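Local coordinates for protein predicted transcriptional regulator (Clostridium thermocellum, PDB 1XMA) that probably binds DNA as a dimeric winged-helix transcriptional regulator of the PadR-like family, at residues Ile60-Asn63 with Ile64-Lys67; Leu79-Ala82 with Phe83-Glu87. All coordinates share one frame; numbering follows the deposited sequence.

Interaction 1 (Ile60-Asn63 with Ile64-Lys67). With HG (mercury (II) ion), chain I.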
loop_
_atom_site.group_PDB
_atom_site.type_symbol
_atom_site.label_atom_id
_atom_site.label_comp_id
_atom_site.label_asym_id
_atom_site.label_seq_id
_atom_site.Cartn_x
_atom_site.Cartn_y
_atom_site.Cartn_z
ATOM N N ILE B 60 18.793 9.464 7.816
ATOM C CA ILE B 60 17.823 8.521 7.225
ATOM C C ILE B 60 16.595 9.233 6.650
ATOM O O ILE B 60 16.233 9.010 5.493
ATOM C CB ILE B 60 17.460 7.401 8.256
ATOM C CG1 ILE B 60 18.680 6.486 8.443
ATOM C CG2 ILE B 60 16.159 6.632 7.872
ATOM C CD1 ILE B 60 18.430 5.239 9.229
ATOM N N SER B 61 15.972 10.108 7.450
ATOM C CA SER B 61 14.814 10.904 7.007
ATOM C C SER B 61 15.171 11.902 5.899
ATOM O O SER B 61 14.395 12.113 4.957
ATOM C CB SER B 61 14.193 11.661 8.183
ATOM O OG SER B 61 15.056 12.682 8.631
ATOM N N LYS B 62 16.338 12.524 6.025
ATOM C CA LYS B 62 16.856 13.357 4.960
ATOM C C LYS B 62 16.972 12.540 3.672
ATOM O O LYS B 62 16.544 12.985 2.615
ATOM C CB LYS B 62 18.213 13.959 5.358
ATOM C CG LYS B 62 18.819 14.904 4.324
ATOM C CD LYS B 62 20.017 15.643 4.882
ATOM C CE LYS B 62 21.298 14.789 4.777
ATOM N NZ LYS B 62 22.548 15.560 5.165
ATOM N N ASN B 63 17.537 11.344 3.775
ATOM C CA ASN B 63 17.732 10.478 2.615
ATOM C C ASN B 63 16.417 10.010 1.983
ATOM O O ASN B 63 16.290 9.980 0.753
ATOM C CB ASN B 63 18.609 9.282 2.975
ATOM C CG ASN B 63 20.095 9.596 2.881
ATOM O OD1 ASN B 63 20.506 10.408 2.063
ATOM N ND2 ASN B 63 20.902 8.947 3.713
ATOM N N ILE B 64 15.442 9.660 2.825
ATOM C CA ILE B 64 14.068 9.370 2.364
ATOM C C ILE B 64 13.454 10.509 1.522
ATOM O O ILE B 64 12.999 10.257 0.423
ATOM C CB ILE B 64 13.122 8.955 3.544
ATOM C CG1 ILE B 64 13.583 7.630 4.157
ATOM C CG2 ILE B 64 11.680 8.823 3.075
ATOM C CD1 ILE B 64 12.973 7.330 5.542
ATOM N N ARG B 65 13.449 11.749 2.019
ATOM C CA ARG B 65 12.811 12.841 1.253
ATOM C C ARG B 65 13.558 13.227 -0.021
ATOM O O ARG B 65 12.928 13.556 -1.015
ATOM C CB ARG B 65 12.487 14.083 2.102
ATOM C CG ARG B 65 13.677 14.863 2.619
ATOM C CD ARG B 65 13.270 16.252 3.177
ATOM N NE ARG B 65 14.472 16.958 3.601
ATOM C CZ ARG B 65 14.978 16.901 4.837
ATOM N NH1 ARG B 65 14.365 16.179 5.796
ATOM N NH2 ARG B 65 16.104 17.557 5.124
ATOM N N ILE B 66 14.886 13.162 0.009
ATOM C CA ILE B 66 15.696 13.566 -1.132
ATOM C C ILE B 66 15.571 12.571 -2.260
ATOM O O ILE B 66 15.364 12.950 -3.426
ATOM C CB ILE B 66 17.193 13.768 -0.742
ATOM C CG1 ILE B 66 17.339 15.024 0.131
ATOM C CG2 ILE B 66 18.070 13.854 -1.990
ATOM C CD1 ILE B 66 18.737 15.299 0.609
ATOM N N LYS B 67 15.685 11.297 -1.906
ATOM C CA LYS B 67 15.689 10.214 -2.872
ATOM C C LYS B 67 14.304 9.945 -3.435
ATOM O O LYS B 67 14.168 9.221 -4.414
ATOM C CB LYS B 67 16.230 8.928 -2.233
ATOM C CG LYS B 67 17.723 8.925 -1.917
ATOM C CD LYS B 67 18.071 7.655 -1.062
ATOM C CE LYS B 67 19.579 7.407 -0.965
ATOM N NZ LYS B 67 20.161 6.891 -2.275
HETATM HG HG HG I . 22.226 6.386 -1.875
#

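Interaction 2 (Leu79-Ala82 with Phe83-Glu87)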
loop_
_atom_site.group_PDB
_atom_site.type_symbol
_atom_site.label_atom_id
_atom_site.label_comp_id
_atom_site.label_asym_id
_atom_site.label_seq_id
_atom_site.Cartn_x
_atom_site.Cartn_y
_atom_site.Cartn_z
ATOM N N LEU B 79 9.349 7.674 12.303
ATOM C CA LEU B 79 10.714 7.197 12.154
ATOM C C LEU B 79 11.234 6.571 13.442
ATOM O O LEU B 79 11.773 5.451 13.434
ATOM C CB LEU B 79 11.633 8.336 11.680
ATOM C CG LEU B 79 13.117 8.034 11.397
ATOM C CD1 LEU B 79 13.281 6.925 10.370
ATOM C CD2 LEU B 79 13.855 9.300 10.950
ATOM N N TYR B 80 11.063 7.279 14.558
ATOM C CA TYR B 80 11.657 6.825 15.816
ATOM C C TYR B 80 10.930 5.657 16.496
ATOM O O TYR B 80 11.563 4.871 17.213
ATOM C CB TYR B 80 11.975 7.995 16.754
ATOM C CG TYR B 80 13.112 8.862 16.194
ATOM C CD1 TYR B 80 12.841 9.969 15.383
ATOM C CD2 TYR B 80 14.452 8.548 16.448
ATOM C CE1 TYR B 80 13.870 10.756 14.853
ATOM C CE2 TYR B 80 15.490 9.328 15.922
ATOM C CZ TYR B 80 15.194 10.430 15.131
ATOM O OH TYR B 80 16.229 11.208 14.606
ATOM N N SER B 81 9.637 5.488 16.236
ATOM C CA SER B 81 8.998 4.223 16.660
ATOM C C SER B 81 9.341 3.039 15.747
ATOM O O SER B 81 9.271 1.876 16.166
ATOM C CB SER B 81 7.483 4.368 16.857
ATOM O OG SER B 81 6.877 4.887 15.711
ATOM N N ALA B 82 9.728 3.335 14.500
ATOM C CA ALA B 82 10.198 2.297 13.575
ATOM C C ALA B 82 11.555 1.722 14.007
ATOM O O ALA B 82 11.742 0.496 14.018
ATOM C CB ALA B 82 10.243 2.827 12.141
ATOM N N PHE B 83 12.497 2.597 14.369
ATOM C CA PHE B 83 13.790 2.161 14.926
ATOM C C PHE B 83 13.584 1.238 16.121
ATOM O O PHE B 83 14.213 0.165 16.217
ATOM C CB PHE B 83 14.614 3.357 15.398
ATOM C CG PHE B 83 15.227 4.166 14.295
ATOM C CD1 PHE B 83 15.262 5.570 14.393
ATOM C CD2 PHE B 83 15.795 3.546 13.163
ATOM C CE1 PHE B 83 15.847 6.362 13.371
ATOM C CE2 PHE B 83 16.389 4.321 12.128
ATOM C CZ PHE B 83 16.419 5.735 12.239
ATOM N N ALA B 84 12.697 1.675 17.027
ATOM C CA ALA B 84 12.390 0.944 18.251
ATOM C C ALA B 84 11.894 -0.464 17.917
ATOM O O ALA B 84 12.453 -1.438 18.407
ATOM C CB ALA B 84 11.360 1.727 19.111
ATOM N N ARG B 85 10.862 -0.541 17.060
ATOM C CA ARG B 85 10.313 -1.802 16.520
ATOM C C ARG B 85 11.346 -2.643 15.778
ATOM O O ARG B 85 11.412 -3.848 15.978
ATOM C CB ARG B 85 9.126 -1.508 15.582
ATOM C CG ARG B 85 8.556 -2.739 14.838
ATOM C CD ARG B 85 7.715 -2.333 13.621
ATOM N NE ARG B 85 6.864 -1.206 13.946
ATOM C CZ ARG B 85 6.878 -0.033 13.344
ATOM N NH1 ARG B 85 7.681 0.191 12.322
ATOM N NH2 ARG B 85 6.059 0.922 13.770
ATOM N N LEU B 86 12.135 -2.008 14.912
ATOM C CA LEU B 86 13.172 -2.726 14.156
ATOM C C LEU B 86 14.221 -3.357 15.079
ATOM O O LEU B 86 14.683 -4.480 14.830
ATOM C CB LEU B 86 13.839 -1.807 13.129
ATOM C CG LEU B 86 13.077 -1.435 11.852
ATOM C CD1 LEU B 86 13.864 -0.389 11.085
ATOM C CD2 LEU B 86 12.824 -2.648 10.972
ATOM N N GLU B 87 14.593 -2.626 16.132
ATOM C CA GLU B 87 15.506 -3.134 17.151
ATOM C C GLU B 87 14.920 -4.258 18.000
ATOM O O GLU B 87 15.532 -5.333 18.122
ATOM C CB GLU B 87 15.984 -2.020 18.057
ATOM C CG GLU B 87 17.413 -1.767 17.893
ATOM C CD GLU B 87 18.013 -1.024 19.050
ATOM O OE1 GLU B 87 17.688 0.183 19.236
ATOM O OE2 GLU B 87 18.836 -1.653 19.745
HETATM O O HOH W 1 6.317 3.756 12.550
#

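Interaction 1 (Ile60-Asn63 with Ile64-Lys67)
Arg65 folds back along helix 57-67 and lays its side chain over Lys62, one turn earlier. Its CB lies near Ser61 O, the acceptor for the backbone N of Arg65 itself (Arg65 N to Ser61 O 3.1 Å, N-H...O 167°). With chi1 at 68°, CG sits between the backbone N and the carbonyl carbon and touches Lys62 O at 3.4 Å. From CG to NE the chain is extended, and the sharp turn at the end brings one guanidinium face over Lys62, whose CA lies 3.8 Å above that plane, offset toward its rim. NH1 is 3.9 Å from the same Lys62 CA; NH2 reaches Lys62 CG and is hydrogen-bonded to Tyr58 OH.

Lys62 also runs alongside Ile66, pointing the same way, with Lys62 CG 3.7 Å from Ile66 CD1. On the buried side, Ile60 CG2 meets Ile64 CD1 at 4.0 Å, and Ile64 goes on to pack against Ile45 and Leu49 of helix 35-52. Lys67 passes Asn63 O with its CB, CG and CD, then bends at chi4 so that NZ binds a mercury ion at 2.2 Å, a site shared with Glu52. Coordination through NZ is consistent with Lys67 being neutral, its lone pair given to the metal, in the mercury-bound crystal.

Interaction 2 (Leu79-Ala82 with Phe83-Glu87)
Residues Leu79 to Glu87 form continuous alpha-helix, with i to i+4 bonds that run from a straight Arg85 N to Ser81 O (3.0 Å, N-H...O 170°) to a weak Ala84 N to Tyr80 O. The segment belongs to helix 76-88, which in the winged-helix fold of PadR-like regulators corresponds to the probable DNA-recognition helix. Its central side-chain contact is an offset edge-to-face pair: Phe83 directs its ring edge at the face of Tyr80, with centroids 5.5 Å apart and planes at 71°. The two side chains run side by side in the same direction, and the closest ring atoms are Tyr80 CD2 and Phe83 CD1, at 3.7 Å.

Leu79 meets Phe83 from a different direction. Its CG is anti to the backbone N (chi1 -177°), which carries the branch toward the far end of the ring: Leu79 CG lies 3.8 Å from Phe83 CE1, while CD1 approaches CZ. Phe83 also stacks with Tyr108 of strand 106-110, joining this helix to the wing sheet.

In the conformer given, one of two deposited, Arg85 bends at chi3 and turns one guanidinium face over Ser81 O, which lies 4.1 Å above the plane and over its centre. There NH1 passes close to Ala82 CA and CB on its way to a salt bridge with Asp43 of helix 35-52. Ser81 OG is hydrogen-bonded to Thr77 O, one turn earlier; a water adds a weak bond to OG and, in this conformer, accepts from Arg85 NH2 at 3.1 Å, in the guanidinium plane.

How the interactions relate
Interactions 1 and 2 occupy successive helices, 57-67 and 76-88, with their centres about 16 Å apart and interaction 1 coming first along the chain. The two make direct contact: Ile60 CD1 packs on Phe83 CZ and Ser61 CB on Leu79 CD2, both at 3.7 Å. Helix 35-52 packs against both, touching Ile64 and Lys67 in one and Leu79, Ala82 and Leu86 in the other. This is the three-helix arrangement of a winged-helix domain, whose three-stranded antiparallel sheet adjoins helix 76-88. By analogy, 57-67 and 76-88 would be the helix-turn-helix pair; their apolar packing would then fix their relative placement, consistent with presenting the probable recognition helix.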